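SusD superfamily protein (Bacteroides thetaiotaomicron VPI-5482, PDB 3HDX) probably binds polysaccharide at the outer membrane of this gut bacterium, as a SusD-family component of glycan capture and uptake. Local coordinates at residues 276-282 with 334-340; 245-249 with 356-362; 375-380 with 409-413. All blocks are in the same frame, centred on the assembly; numbering follows the deposited sequence.

Interaction 1 (276-282 with 334-340)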
ATOM      1  N   LEU A 276      10.935  -5.638   2.190  1.00 13.94           N
ATOM      2  CA  LEU A 276      10.506  -6.596   3.208  1.00 13.81           C
ATOM      3  C   LEU A 276      11.571  -7.656   3.472  1.00 13.51           C
ATOM      4  O   LEU A 276      11.748  -8.096   4.605  1.00 14.28           O
ATOM      5  CB  LEU A 276       9.206  -7.324   2.820  1.00 14.09           C
ATOM      6  CG  LEU A 276       8.663  -8.370   3.804  1.00 14.21           C
ATOM      7  CD1 LEU A 276       8.308  -7.701   5.162  1.00 14.13           C
ATOM      8  CD2 LEU A 276       7.474  -9.141   3.234  1.00 15.50           C
ATOM      9  N   GLU A 277      12.219  -8.091   2.402  1.00 12.65           N
ATOM     10  CA  GLU A 277      13.293  -9.098   2.493  1.00 12.63           C
ATOM     11  C   GLU A 277      14.358  -8.794   3.552  1.00 12.54           C
ATOM     12  O   GLU A 277      14.939  -9.709   4.112  1.00 14.47           O
ATOM     13  CB  GLU A 277      14.012  -9.279   1.149  1.00 13.37           C
ATOM     14  CG  GLU A 277      13.189  -9.833   0.011  1.00 14.74           C
ATOM     15  CD  GLU A 277      12.576  -8.787  -0.895  1.00 16.07           C
ATOM     16  OE1 GLU A 277      12.227  -7.687  -0.435  1.00 15.87           O
ATOM     17  OE2 GLU A 277      12.433  -9.067  -2.087  1.00 16.17           O
ATOM     18  N   GLN A 278      14.649  -7.522   3.806  1.00 14.58           N
ATOM     19  CA  GLN A 278      15.583  -7.146   4.874  1.00 14.85           C
ATOM     20  C   GLN A 278      15.136  -7.710   6.238  1.00 15.62           C
ATOM     21  O   GLN A 278      15.984  -8.161   7.062  1.00 17.70           O
ATOM     22  CB  GLN A 278      15.745  -5.631   4.943  1.00 16.95           C
ATOM     23  CG  GLN A 278      16.441  -5.052   3.726  1.00 19.97           C
ATOM     24  CD  GLN A 278      16.352  -3.525   3.570  1.00 22.66           C
ATOM     25  OE1 GLN A 278      15.543  -2.859   4.222  1.00 24.64           O
ATOM     26  NE2 GLN A 278      17.186  -2.962   2.653  1.00 23.54           N
ATOM     27  N   LEU A 279      13.816  -7.711   6.456  1.00 14.66           N
ATOM     28  CA  LEU A 279      13.227  -8.213   7.670  1.00 14.69           C
ATOM     29  C   LEU A 279      12.918  -9.704   7.660  1.00 14.45           C
ATOM     30  O   LEU A 279      12.957 -10.331   8.707  1.00 14.80           O
ATOM     31  CB  LEU A 279      11.917  -7.438   7.980  1.00 15.70           C
ATOM     32  CG  LEU A 279      12.054  -5.935   8.264  1.00 17.24           C
ATOM     33  CD1 LEU A 279      10.662  -5.253   8.247  1.00 18.70           C
ATOM     34  CD2 LEU A 279      12.807  -5.679   9.569  1.00 21.08           C
ATOM     35  N   THR A 280      12.624 -10.283   6.494  1.00 13.25           N
ATOM     36  CA  THR A 280      12.148 -11.668   6.436  1.00 13.69           C
ATOM     37  C   THR A 280      13.124 -12.718   5.972  1.00 13.94           C
ATOM     38  O   THR A 280      13.006 -13.855   6.416  1.00 14.18           O
ATOM     39  CB  THR A 280      10.898 -11.742   5.522  1.00 13.19           C
ATOM     40  OG1 THR A 280      11.224 -11.245   4.221  1.00 13.48           O
ATOM     41  CG2 THR A 280       9.693 -10.986   6.172  1.00 12.38           C
ATOM     42  N   LEU A 281      14.055 -12.391   5.084  1.00 13.69           N
ATOM     43  CA  LEU A 281      14.908 -13.439   4.537  1.00 14.74           C
ATOM     44  C   LEU A 281      16.086 -13.825   5.417  1.00 15.61           C
ATOM     45  O   LEU A 281      16.640 -13.026   6.158  1.00 16.56           O
ATOM     46  CB  LEU A 281      15.348 -13.110   3.112  1.00 14.82           C
ATOM     47  CG  LEU A 281      14.252 -12.905   2.043  1.00 13.31           C
ATOM     48  CD1 LEU A 281      14.842 -12.972   0.592  1.00 14.65           C
ATOM     49  CD2 LEU A 281      13.030 -13.915   2.183  1.00 14.50           C
ATOM     50  N   ALA A 282      16.447 -15.092   5.295  1.00 16.97           N
ATOM     51  CA  ALA A 282      17.609 -15.675   5.982  1.00 17.35           C
ATOM     52  C   ALA A 282      18.068 -16.877   5.146  1.00 17.44           C
ATOM     53  O   ALA A 282      17.516 -17.168   4.085  1.00 16.94           O
ATOM     54  CB  ALA A 282      17.257 -16.096   7.396  1.00 17.16           C
ATOM     55  N   VAL A 334      11.279 -19.387   7.347  1.00 14.87           N
ATOM     56  CA  VAL A 334      11.492 -18.126   6.653  1.00 15.94           C
ATOM     57  C   VAL A 334      10.279 -17.794   5.790  1.00 14.63           C
ATOM     58  O   VAL A 334       9.907 -18.581   4.909  1.00 15.61           O
ATOM     59  CB  VAL A 334      12.739 -18.189   5.772  1.00 16.14           C
ATOM     60  CG1 VAL A 334      12.884 -16.936   4.899  1.00 15.46           C
ATOM     61  CG2 VAL A 334      14.019 -18.377   6.656  1.00 17.24           C
ATOM     62  N   PHE A 335       9.704 -16.605   6.004  1.00 13.39           N
ATOM     63  CA  PHE A 335       8.630 -16.105   5.153  1.00 13.56           C
ATOM     64  C   PHE A 335       9.312 -15.642   3.848  1.00 14.00           C
ATOM     65  O   PHE A 335       9.930 -14.559   3.763  1.00 13.20           O
ATOM     66  CB  PHE A 335       7.885 -14.985   5.857  1.00 11.82           C
ATOM     67  CG  PHE A 335       6.758 -14.426   5.068  1.00 12.90           C
ATOM     68  CD1 PHE A 335       5.573 -15.131   5.012  1.00 13.25           C
ATOM     69  CD2 PHE A 335       6.866 -13.221   4.368  1.00 12.48           C
ATOM     70  CE1 PHE A 335       4.490 -14.681   4.303  1.00 13.71           C
ATOM     71  CE2 PHE A 335       5.756 -12.737   3.633  1.00 12.76           C
ATOM     72  CZ  PHE A 335       4.574 -13.464   3.636  1.00 13.62           C
ATOM     73  N   SER A 336       9.188 -16.502   2.844  1.00 14.10           N
ATOM     74  CA  SER A 336       9.884 -16.365   1.581  1.00 14.43           C
ATOM     75  C   SER A 336       8.999 -15.926   0.419  1.00 14.88           C
ATOM     76  O   SER A 336       9.450 -15.910  -0.725  1.00 15.21           O
ATOM     77  CB  SER A 336      10.549 -17.721   1.271  1.00 15.80           C
ATOM     78  OG  SER A 336       9.575 -18.745   1.204  1.00 16.88           O
ATOM     79  N   LYS A 337       7.750 -15.530   0.702  1.00 13.00           N
ATOM     80  CA  LYS A 337       6.817 -15.096  -0.340  1.00 13.36           C
ATOM     81  C   LYS A 337       7.452 -14.090  -1.309  1.00 13.00           C
ATOM     82  O   LYS A 337       7.301 -14.206  -2.516  1.00 14.37           O
ATOM     83  CB  LYS A 337       5.584 -14.474   0.309  1.00 13.29           C
ATOM     84  CG  LYS A 337       4.558 -13.932  -0.637  1.00 12.69           C
ATOM     85  CD  LYS A 337       3.490 -13.176   0.100  1.00 11.71           C
ATOM     86  CE  LYS A 337       2.477 -12.552  -0.861  1.00 12.49           C
ATOM     87  NZ  LYS A 337       1.254 -11.966  -0.168  1.00 12.73           N
ATOM     88  N   ILE A 338       8.085 -13.074  -0.731  1.00 12.71           N
ATOM     89  CA  ILE A 338       8.698 -11.955  -1.452  1.00 13.77           C
ATOM     90  C   ILE A 338      10.209 -12.181  -1.357  1.00 13.33           C
ATOM     91  O   ILE A 338      10.798 -12.186  -0.251  1.00 13.95           O
ATOM     92  CB  ILE A 338       8.245 -10.582  -0.877  1.00 14.60           C
ATOM     93  CG1 ILE A 338       6.705 -10.512  -0.832  1.00 16.12           C
ATOM     94  CG2 ILE A 338       8.895  -9.453  -1.685  1.00 14.68           C
ATOM     95  CD1 ILE A 338       6.108  -9.176  -0.441  1.00 15.44           C
ATOM     96  N   LYS A 339      10.831 -12.381  -2.510  1.00 13.41           N
ATOM     97  CA  LYS A 339      12.256 -12.817  -2.592  1.00 14.27           C
ATOM     98  C   LYS A 339      12.943 -12.380  -3.906  1.00 14.64           C
ATOM     99  O   LYS A 339      13.413 -13.192  -4.729  1.00 16.29           O
ATOM    100  CB  LYS A 339      12.337 -14.336  -2.345  1.00 14.46           C
ATOM    101  CG  LYS A 339      11.459 -15.183  -3.231  1.00 15.04           C
ATOM    102  CD  LYS A 339      11.655 -16.691  -2.990  1.00 15.92           C
ATOM    103  CE  LYS A 339      10.704 -17.506  -3.807  1.00 16.49           C
ATOM    104  NZ  LYS A 339       9.290 -17.228  -3.412  1.00 16.31           N
ATOM    105  N   ILE A 340      12.960 -11.066  -4.100  1.00 15.03           N
ATOM    106  CA  ILE A 340      13.533 -10.441  -5.301  1.00 15.17           C
ATOM    107  C   ILE A 340      14.987 -10.079  -4.937  1.00 17.01           C
ATOM    108  O   ILE A 340      15.298  -8.988  -4.434  1.00 19.19           O
ATOM    109  CB  ILE A 340      12.710  -9.235  -5.764  1.00 15.52           C
ATOM    110  CG1 ILE A 340      11.217  -9.576  -5.858  1.00 15.98           C
ATOM    111  CG2 ILE A 340      13.218  -8.768  -7.107  1.00 16.73           C
ATOM    112  CD1 ILE A 340      10.858 -10.815  -6.736  1.00 16.94           C
TER
HETATM  113  O   HOH W   1      10.858 -14.772   7.802  1.00 14.69           O
HETATM  114  O   HOH W   2       9.636 -12.363   2.204  1.00 14.85           O
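E277 lays its side chain across I338 at about a right angle and carries its carboxylate on to the backbone of I340. The crossing is close: CG of E277 lies 3.4 Å from O of I338, and the methyl CG2 of I338 sits 3.6 Å from OE2 of E277. A bend in the middle of the glutamate chain (chi2 95°) turns the carboxylate down the loop, where OE2 accepts the N-H of I340 at 2.9 Å through its anti lone pair, with an angle of 159° at the hydrogen. OE1, the other oxygen, is taken by the hydroxyl of S356, so both carboxylate oxygens are engaged.

One residue earlier, L276 points CD2 at the edge of the F335 ring, 4.0 Å from CE2, and at CD1 of I338. T280 lies alongside F335 and points the same way, bringing its methyl CG2 near the ring. Just past the helix end, L281 directs CD2 at the carbonyl of F335, and its side chain crosses that of K339 at about a right angle, CD1 meeting CB; V334 packs CG1 against O of T280 and CG2 against CB of A282.

Two waters fill polar positions in this apolar setting. One accepts from N of F335 and donates to O of T280; the other accepts from OG1 of T280 at 2.8 Å and donates to O of F335 and to O of I338.

This buried packing fixes the short helix to strand 334-335, which pairs antiparallel with strand 325-326, and to the loop after it. Burial of E277 is balanced by its two donors, which probably stabilise its charged form, whereas N of A282 is buried with no partner in the model.

Interaction 2 (245-249 with 356-362); sequences GLFYS and SSIVFTR
F247 and S357 join an irregular turn to strand 358-361 and the residues leading into it, a buried contact in the interior of the protein. The turn follows helix 237-241. The strand pairs antiparallel with strand 259-261, and R362 is at the N-cap position of helix 363-376, so the contact lies where the two-stranded sheet gives way to that helix.

A type I turn from G245 to Y248 presents the F247 carbonyl to the other segment. Its oxygen accepts the N-H of S357 at 2.8 Å, nearly straight at 167° and in the carbonyl plane. The same F247 O receives a CA-H...O contact from S356 CA at 3.3 Å.

Beyond this backbone link the F247 ring contacts S357 and V359. It brings CD1 within 3.6 Å of S357 O, which lies in the ring plane at the edge, and the side chain meets V359 at about a right angle. The V359 methyl CG2 sits 3.5 Å from CE1 of F247; with CG1 anti to the backbone N (chi1 177°), CG2 is the branch delivered to the ring. L240, I338 and I340 also pack on F247.

L246 reaches R362, its CD2 lying 3.5 Å from R362 CD. This apolar touch is to the aliphatic part of the arginine, whose guanidinium goes on to E427, E423 and E364.

Chemically, the contact combines one strong backbone bond with aromatic and aliphatic packing, and its polar groups find mates close by: S357 OG with N262, S356 OG with E277, and L246 O with R257. The cluster of acids round R362 would probably keep its charge well compensated although the residue is buried.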
ATOM      1  N   GLY A 245       8.426 -12.703 -10.687  1.00 16.16           N
ATOM      2  CA  GLY A 245       7.006 -12.513 -10.666  1.00 16.34           C
ATOM      3  C   GLY A 245       6.602 -11.101 -10.296  1.00 14.45           C
ATOM      4  O   GLY A 245       7.358 -10.134 -10.493  1.00 14.52           O
ATOM      5  N   LEU A 246       5.420 -10.989  -9.698  1.00 13.77           N
ATOM      6  CA  LEU A 246       4.778  -9.688  -9.447  1.00 13.00           C
ATOM      7  C   LEU A 246       5.639  -8.636  -8.752  1.00 12.60           C
ATOM      8  O   LEU A 246       5.523  -7.461  -9.057  1.00 13.73           O
ATOM      9  CB  LEU A 246       3.478  -9.885  -8.663  1.00 13.17           C
ATOM     10  CG  LEU A 246       2.546  -8.681  -8.576  1.00 13.17           C
ATOM     11  CD1 LEU A 246       1.932  -8.360  -9.955  1.00 13.93           C
ATOM     12  CD2 LEU A 246       1.458  -8.856  -7.498  1.00 15.76           C
ATOM     13  N   PHE A 247       6.492  -9.067  -7.818  1.00 13.42           N
ATOM     14  CA  PHE A 247       7.320  -8.154  -7.053  1.00 13.17           C
ATOM     15  C   PHE A 247       8.591  -7.724  -7.796  1.00 13.34           C
ATOM     16  O   PHE A 247       9.309  -6.849  -7.309  1.00 15.42           O
ATOM     17  CB  PHE A 247       7.595  -8.728  -5.667  1.00 14.27           C
ATOM     18  CG  PHE A 247       6.347  -8.868  -4.854  1.00 14.24           C
ATOM     19  CD1 PHE A 247       5.773  -7.763  -4.248  1.00 14.72           C
ATOM     20  CD2 PHE A 247       5.684 -10.080  -4.769  1.00 13.68           C
ATOM     21  CE1 PHE A 247       4.583  -7.882  -3.519  1.00 14.57           C
ATOM     22  CE2 PHE A 247       4.487 -10.212  -4.065  1.00 14.41           C
ATOM     23  CZ  PHE A 247       3.932  -9.103  -3.453  1.00 14.43           C
ATOM     24  N   TYR A 248       8.879  -8.356  -8.936  1.00 13.67           N
ATOM     25  CA  TYR A 248      10.039  -8.010  -9.770  1.00 15.34           C
ATOM     26  C   TYR A 248       9.611  -6.874 -10.723  1.00 15.86           C
ATOM     27  O   TYR A 248       8.593  -7.012 -11.413  1.00 16.03           O
ATOM     28  CB  TYR A 248      10.505  -9.279 -10.530  1.00 16.38           C
ATOM     29  CG  TYR A 248      11.533  -9.030 -11.596  1.00 18.16           C
ATOM     30  CD1 TYR A 248      12.774  -8.516 -11.266  1.00 21.28           C
ATOM     31  CD2 TYR A 248      11.268  -9.356 -12.937  1.00 19.76           C
ATOM     32  CE1 TYR A 248      13.718  -8.266 -12.255  1.00 23.58           C
ATOM     33  CE2 TYR A 248      12.225  -9.155 -13.910  1.00 20.95           C
ATOM     34  CZ  TYR A 248      13.423  -8.612 -13.579  1.00 23.12           C
ATOM     35  OH  TYR A 248      14.352  -8.400 -14.594  1.00 27.02           O
ATOM     36  N   SER A 249      10.409  -5.786 -10.748  1.00 16.89           N
ATOM     37  CA  SER A 249      10.098  -4.584 -11.541  0.50 16.77           C
ATOM     38  C   SER A 249       9.704  -4.870 -12.980  1.00 16.46           C
ATOM     39  O   SER A 249       8.684  -4.366 -13.469  1.00 16.52           O
ATOM     40  CB  SER A 249      11.275  -3.596 -11.520  0.50 17.52           C
ATOM     41  OG  SER A 249      12.469  -4.238 -11.940  0.50 18.67           O
ATOM     42  N   SER A 356      12.702  -5.871  -4.850  1.00 16.82           N
ATOM     43  CA  SER A 356      11.258  -5.972  -4.788  1.00 15.79           C
ATOM     44  C   SER A 356      10.527  -4.639  -4.823  1.00 15.40           C
ATOM     45  O   SER A 356      10.908  -3.687  -4.130  1.00 16.90           O
ATOM     46  CB  SER A 356      10.825  -6.695  -3.514  1.00 15.73           C
ATOM     47  OG  SER A 356      11.457  -6.170  -2.375  1.00 16.45           O
ATOM     48  N   SER A 357       9.470  -4.609  -5.623  1.00 15.10           N
ATOM     49  CA  SER A 357       8.588  -3.457  -5.691  1.00 15.15           C
ATOM     50  C   SER A 357       7.646  -3.473  -4.496  1.00 13.40           C
ATOM     51  O   SER A 357       7.263  -4.543  -3.990  1.00 13.49           O
ATOM     52  CB  SER A 357       7.683  -3.509  -6.930  1.00 16.84           C
ATOM     53  OG  SER A 357       8.375  -3.433  -8.151  1.00 18.52           O
ATOM     54  N   ILE A 358       7.278  -2.271  -4.068  1.00 12.66           N
ATOM     55  CA  ILE A 358       6.132  -2.087  -3.195  1.00 14.10           C
ATOM     56  C   ILE A 358       4.879  -2.279  -4.070  1.00 13.50           C
ATOM     57  O   ILE A 358       4.769  -1.685  -5.169  1.00 14.30           O
ATOM     58  CB  ILE A 358       6.129  -0.691  -2.551  1.00 14.03           C
ATOM     59  CG1 ILE A 358       7.292  -0.517  -1.589  1.00 17.16           C
ATOM     60  CG2 ILE A 358       4.765  -0.415  -1.852  1.00 15.60           C
ATOM     61  CD1 ILE A 358       7.573   0.935  -1.252  1.00 17.67           C
ATOM     62  N   VAL A 359       3.966  -3.139  -3.614  1.00 12.37           N
ATOM     63  CA  VAL A 359       2.690  -3.355  -4.296  1.00 13.01           C
ATOM     64  C   VAL A 359       1.601  -2.860  -3.369  1.00 11.65           C
ATOM     65  O   VAL A 359       1.216  -3.537  -2.407  1.00 13.09           O
ATOM     66  CB  VAL A 359       2.468  -4.791  -4.706  1.00 13.82           C
ATOM     67  CG1 VAL A 359       1.072  -4.947  -5.361  1.00 14.60           C
ATOM     68  CG2 VAL A 359       3.638  -5.290  -5.634  1.00 14.21           C
ATOM     69  N   PHE A 360       1.153  -1.625  -3.616  1.00 12.81           N
ATOM     70  CA  PHE A 360       0.099  -1.076  -2.802  1.00 12.43           C
ATOM     71  C   PHE A 360      -1.199  -1.827  -3.015  1.00 11.82           C
ATOM     72  O   PHE A 360      -1.889  -2.135  -2.056  1.00 12.34           O
ATOM     73  CB  PHE A 360      -0.065   0.425  -3.013  1.00 13.90           C
ATOM     74  CG  PHE A 360      -1.199   1.003  -2.239  1.00 13.86           C
ATOM     75  CD1 PHE A 360      -1.092   1.242  -0.863  1.00 14.78           C
ATOM     76  CD2 PHE A 360      -2.417   1.250  -2.847  1.00 14.71           C
ATOM     77  CE1 PHE A 360      -2.211   1.771  -0.148  1.00 15.37           C
ATOM     78  CE2 PHE A 360      -3.487   1.765  -2.118  1.00 15.58           C
ATOM     79  CZ  PHE A 360      -3.381   1.988  -0.792  1.00 15.74           C
ATOM     80  N   THR A 361      -1.531  -2.079  -4.282  1.00 12.34           N
ATOM     81  CA  THR A 361      -2.737  -2.806  -4.626  1.00 12.55           C
ATOM     82  C   THR A 361      -2.606  -3.551  -5.939  1.00 12.66           C
ATOM     83  O   THR A 361      -1.745  -3.292  -6.780  1.00 12.96           O
ATOM     84  CB  THR A 361      -3.977  -1.884  -4.638  1.00 13.81           C
ATOM     85  OG1 THR A 361      -5.182  -2.672  -4.711  1.00 14.24           O
ATOM     86  CG2 THR A 361      -3.947  -0.857  -5.769  1.00 14.30           C
ATOM     87  N   ARG A 362      -3.510  -4.492  -6.069  1.00 13.34           N
ATOM     88  CA  ARG A 362      -3.630  -5.422  -7.162  1.00 13.57           C
ATOM     89  C   ARG A 362      -5.071  -5.934  -7.165  1.00 12.19           C
ATOM     90  O   ARG A 362      -5.829  -5.706  -6.209  1.00 11.40           O
ATOM     91  CB  ARG A 362      -2.612  -6.567  -7.043  1.00 13.36           C
ATOM     92  CG  ARG A 362      -2.656  -7.340  -5.718  1.00 12.89           C
ATOM     93  CD  ARG A 362      -1.400  -8.225  -5.630  1.00 12.40           C
ATOM     94  NE  ARG A 362      -1.289  -8.989  -4.379  1.00 12.81           N
ATOM     95  CZ  ARG A 362      -1.787 -10.207  -4.184  1.00 12.82           C
ATOM     96  NH1 ARG A 362      -2.535 -10.807  -5.093  1.00 13.12           N
ATOM     97  NH2 ARG A 362      -1.569 -10.820  -3.037  1.00 11.87           N
TER

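Interaction 3 (375-380 with 409-413); sequences CALNRS and RESLI
The carbonyl oxygen of C375 is gripped twice, by NE of R409 from the other helix and by N of N378 from its own segment, three residues on, the two donors coming from opposite faces of the carbonyl plane. The R409 bond is 2.9 Å but bent, 138° at the hydrogen, and NE stands above that plane. N378 N belongs to the Schellman motif that ends helix 363-376, with N378 as its C-prime residue at positive phi. R409 therefore takes a share of a carbonyl at the very end of the helix.

R409 gets there by a stretched chain. Its CG is anti to the backbone N (chi1 173°) and the run from CG to NE is extended, passing S380 OG, 3.7 Å from CG. Beyond NE, the methyl CD1 of I413 covers one face of the guanidinium, 3.9 Å above its centre. Replacing R409 by an alanine would probably cost C375 O its second donor and uncover the patch of S380 and I413 along which the chain lies.

The rest of the contact is mainly apolar. SG of C375 meets CD2 of L412 at 3.6 Å, and the same methyl also lies 3.4 Å from O of S380. CB of C375 and CG1 of I413 are 3.4 Å apart, tight for two carbons.

Around these side chains the helices close in: L412 also packs on A383, V384 and L387 of helix 380-391 and on F401 and F405 of helix 401-405, while L440 and M441 of helix 430-441 cover R409 and I413. The contact thus joins the C-terminal end of helix 363-376, and the turn into helix 380-391, to the first turn of helix 409-423, a packing of neighbouring helices consistent with the TPR-like character of the family.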
ATOM      1  N   CYS A 375     -20.754  -6.483   1.882  1.00 13.70           N
ATOM      2  CA  CYS A 375     -21.241  -6.863   3.217  1.00 14.55           C
ATOM      3  C   CYS A 375     -21.657  -5.662   4.037  1.00 15.72           C
ATOM      4  O   CYS A 375     -22.731  -5.672   4.680  1.00 16.35           O
ATOM      5  CB  CYS A 375     -20.189  -7.621   3.975  1.00 14.07           C
ATOM      6  SG  CYS A 375     -19.950  -9.285   3.358  1.00 17.23           S
ATOM      7  N   ALA A 376     -20.832  -4.614   4.009  1.00 14.44           N
ATOM      8  CA  ALA A 376     -21.134  -3.395   4.734  1.00 15.64           C
ATOM      9  C   ALA A 376     -22.484  -2.777   4.322  1.00 16.03           C
ATOM     10  O   ALA A 376     -23.208  -2.201   5.146  1.00 19.69           O
ATOM     11  CB  ALA A 376     -19.984  -2.373   4.624  1.00 14.41           C
ATOM     12  N   LEU A 377     -22.803  -2.930   3.043  1.00 15.03           N
ATOM     13  CA  LEU A 377     -24.043  -2.465   2.443  1.00 15.08           C
ATOM     14  C   LEU A 377     -25.203  -3.459   2.569  1.00 18.33           C
ATOM     15  O   LEU A 377     -26.255  -3.249   1.973  1.00 19.62           O
ATOM     16  CB  LEU A 377     -23.777  -2.163   0.961  1.00 15.24           C
ATOM     17  CG  LEU A 377     -22.780  -1.040   0.640  1.00 14.92           C
ATOM     18  CD1 LEU A 377     -22.321  -1.105  -0.807  1.00 15.90           C
ATOM     19  CD2 LEU A 377     -23.406   0.285   0.994  1.00 14.87           C
ATOM     20  N   ASN A 378     -25.026  -4.506   3.381  1.00 20.58           N
ATOM     21  CA  ASN A 378     -26.037  -5.549   3.607  0.50 20.75           C
ATOM     22  C   ASN A 378     -26.412  -6.275   2.297  1.00 21.02           C
ATOM     23  O   ASN A 378     -27.584  -6.614   2.049  1.00 23.76           O
ATOM     24  CB  ASN A 378     -27.254  -4.976   4.358  0.50 21.46           C
ATOM     25  CG  ASN A 378     -28.044  -6.055   5.119  0.50 21.87           C
ATOM     26  OD1 ASN A 378     -27.506  -7.108   5.518  0.50 21.04           O
ATOM     27  ND2 ASN A 378     -29.323  -5.773   5.351  0.50 21.96           N
ATOM     28  N   ARG A 379     -25.391  -6.522   1.466  1.00 18.47           N
ATOM     29  CA  ARG A 379     -25.474  -7.249   0.207  1.00 18.62           C
ATOM     30  C   ARG A 379     -24.494  -8.427   0.237  1.00 17.40           C
ATOM     31  O   ARG A 379     -23.767  -8.703  -0.678  1.00 18.44           O
ATOM     32  CB  ARG A 379     -25.263  -6.294  -0.960  1.00 19.13           C
ATOM     33  CG  ARG A 379     -26.414  -5.295  -1.075  1.00 20.37           C
ATOM     34  CD  ARG A 379     -26.042  -4.091  -1.954  1.00 20.64           C
ATOM     35  NE  ARG A 379     -25.641  -4.515  -3.279  1.00 20.86           N
ATOM     36  CZ  ARG A 379     -25.064  -3.723  -4.191  1.00 21.31           C
ATOM     37  NH1 ARG A 379     -24.804  -2.441  -3.921  1.00 22.43           N
ATOM     38  NH2 ARG A 379     -24.707  -4.215  -5.362  1.00 21.68           N
ATOM     39  N   SER A 380     -24.550  -9.169   1.343  1.00 19.25           N
ATOM     40  CA  SER A 380     -23.656 -10.313   1.577  1.00 19.39           C
ATOM     41  C   SER A 380     -23.700 -11.404   0.532  1.00 18.73           C
ATOM     42  O   SER A 380     -22.673 -11.955   0.211  1.00 18.27           O
ATOM     43  CB  SER A 380     -23.918 -10.886   2.977  1.00 19.91           C
ATOM     44  OG  SER A 380     -23.707  -9.864   3.910  1.00 21.68           O
ATOM     45  N   ARG A 409     -24.031 -12.089   8.274  1.00 17.67           N
ATOM     46  CA  ARG A 409     -23.213 -11.010   7.655  1.00 17.81           C
ATOM     47  C   ARG A 409     -21.860 -10.851   8.353  1.00 16.13           C
ATOM     48  O   ARG A 409     -20.825 -10.757   7.686  1.00 14.59           O
ATOM     49  CB  ARG A 409     -23.986  -9.662   7.681  1.00 19.65           C
ATOM     50  CG  ARG A 409     -23.242  -8.394   7.249  1.00 23.83           C
ATOM     51  CD  ARG A 409     -24.142  -7.119   7.554  1.00 25.55           C
ATOM     52  NE  ARG A 409     -23.452  -5.811   7.504  1.00 29.65           N
ATOM     53  CZ  ARG A 409     -22.829  -5.177   8.523  1.00 31.38           C
ATOM     54  NH1 ARG A 409     -22.768  -5.685   9.763  1.00 32.75           N
ATOM     55  NH2 ARG A 409     -22.254  -3.987   8.304  1.00 32.36           N
ATOM     56  N   GLU A 410     -21.855 -10.883   9.682  1.00 16.59           N
ATOM     57  CA  GLU A 410     -20.623 -10.668  10.437  0.50 15.89           C
ATOM     58  C   GLU A 410     -19.660 -11.870  10.263  1.00 15.91           C
ATOM     59  O   GLU A 410     -18.442 -11.680  10.147  1.00 14.38           O
ATOM     60  CB  GLU A 410     -20.935 -10.328  11.889  0.50 17.96           C
ATOM     61  CG  GLU A 410     -21.620  -8.971  12.065  0.50 19.96           C
ATOM     62  CD  GLU A 410     -23.108  -8.924  11.654  0.50 21.20           C
ATOM     63  OE1 GLU A 410     -23.845  -9.944  11.766  0.50 22.57           O
ATOM     64  OE2 GLU A 410     -23.541  -7.864  11.171  0.50 23.82           O
ATOM     65  N   SER A 411     -20.207 -13.084  10.175  1.00 14.79           N
ATOM     66  CA  SER A 411     -19.382 -14.282   9.944  0.50 15.01           C
ATOM     67  C   SER A 411     -18.683 -14.157   8.588  1.00 14.76           C
ATOM     68  O   SER A 411     -17.491 -14.495   8.459  1.00 14.64           O
ATOM     69  CB  SER A 411     -20.202 -15.586   9.968  0.50 14.47           C
ATOM     70  OG  SER A 411     -20.760 -15.845  11.246  0.50 13.95           O
ATOM     71  N   LEU A 412     -19.422 -13.690   7.568  1.00 13.20           N
ATOM     72  CA  LEU A 412     -18.844 -13.495   6.233  1.00 13.25           C
ATOM     73  C   LEU A 412     -17.807 -12.366   6.238  1.00 12.58           C
ATOM     74  O   LEU A 412     -16.736 -12.509   5.648  1.00 12.63           O
ATOM     75  CB  LEU A 412     -19.956 -13.272   5.191  1.00 13.31           C
ATOM     76  CG  LEU A 412     -19.474 -12.991   3.747  1.00 13.56           C
ATOM     77  CD1 LEU A 412     -18.593 -14.163   3.291  1.00 13.73           C
ATOM     78  CD2 LEU A 412     -20.649 -12.804   2.771  1.00 14.58           C
ATOM     79  N   ILE A 413     -18.113 -11.255   6.907  1.00 12.14           N
ATOM     80  CA  ILE A 413     -17.113 -10.156   7.036  1.00 12.17           C
ATOM     81  C   ILE A 413     -15.825 -10.678   7.668  1.00 13.19           C
ATOM     82  O   ILE A 413     -14.746 -10.463   7.115  1.00 11.69           O
ATOM     83  CB  ILE A 413     -17.661  -8.945   7.837  1.00 13.37           C
ATOM     84  CG1 ILE A 413     -18.735  -8.222   7.043  1.00 13.00           C
ATOM     85  CG2 ILE A 413     -16.501  -7.968   8.257  1.00 13.29           C
ATOM     86  CD1 ILE A 413     -19.597  -7.283   7.923  1.00 11.86           C
TER

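Interactions 1 and 2 are buried and adjoin, their centres about 14 Å apart, whereas interaction 3 is partly buried toward the outside, its nearest atoms about 17 Å from interaction 2. In the chain, interaction 1 nests within the loop closed by interaction 2, and the two share mates: E277 pairs with S356, I340 packs on both S356 and F247, and K337 and R362 converge on E427. Interaction 1 is held by a side-chain carboxylate on a backbone N-H and by two bridging waters, interaction 2 by a backbone-to-backbone bond. Interaction 3 is instead helix to helix, with an arginine at a helix end; helix 363-376, following strand 358-361, connects it to interaction 2.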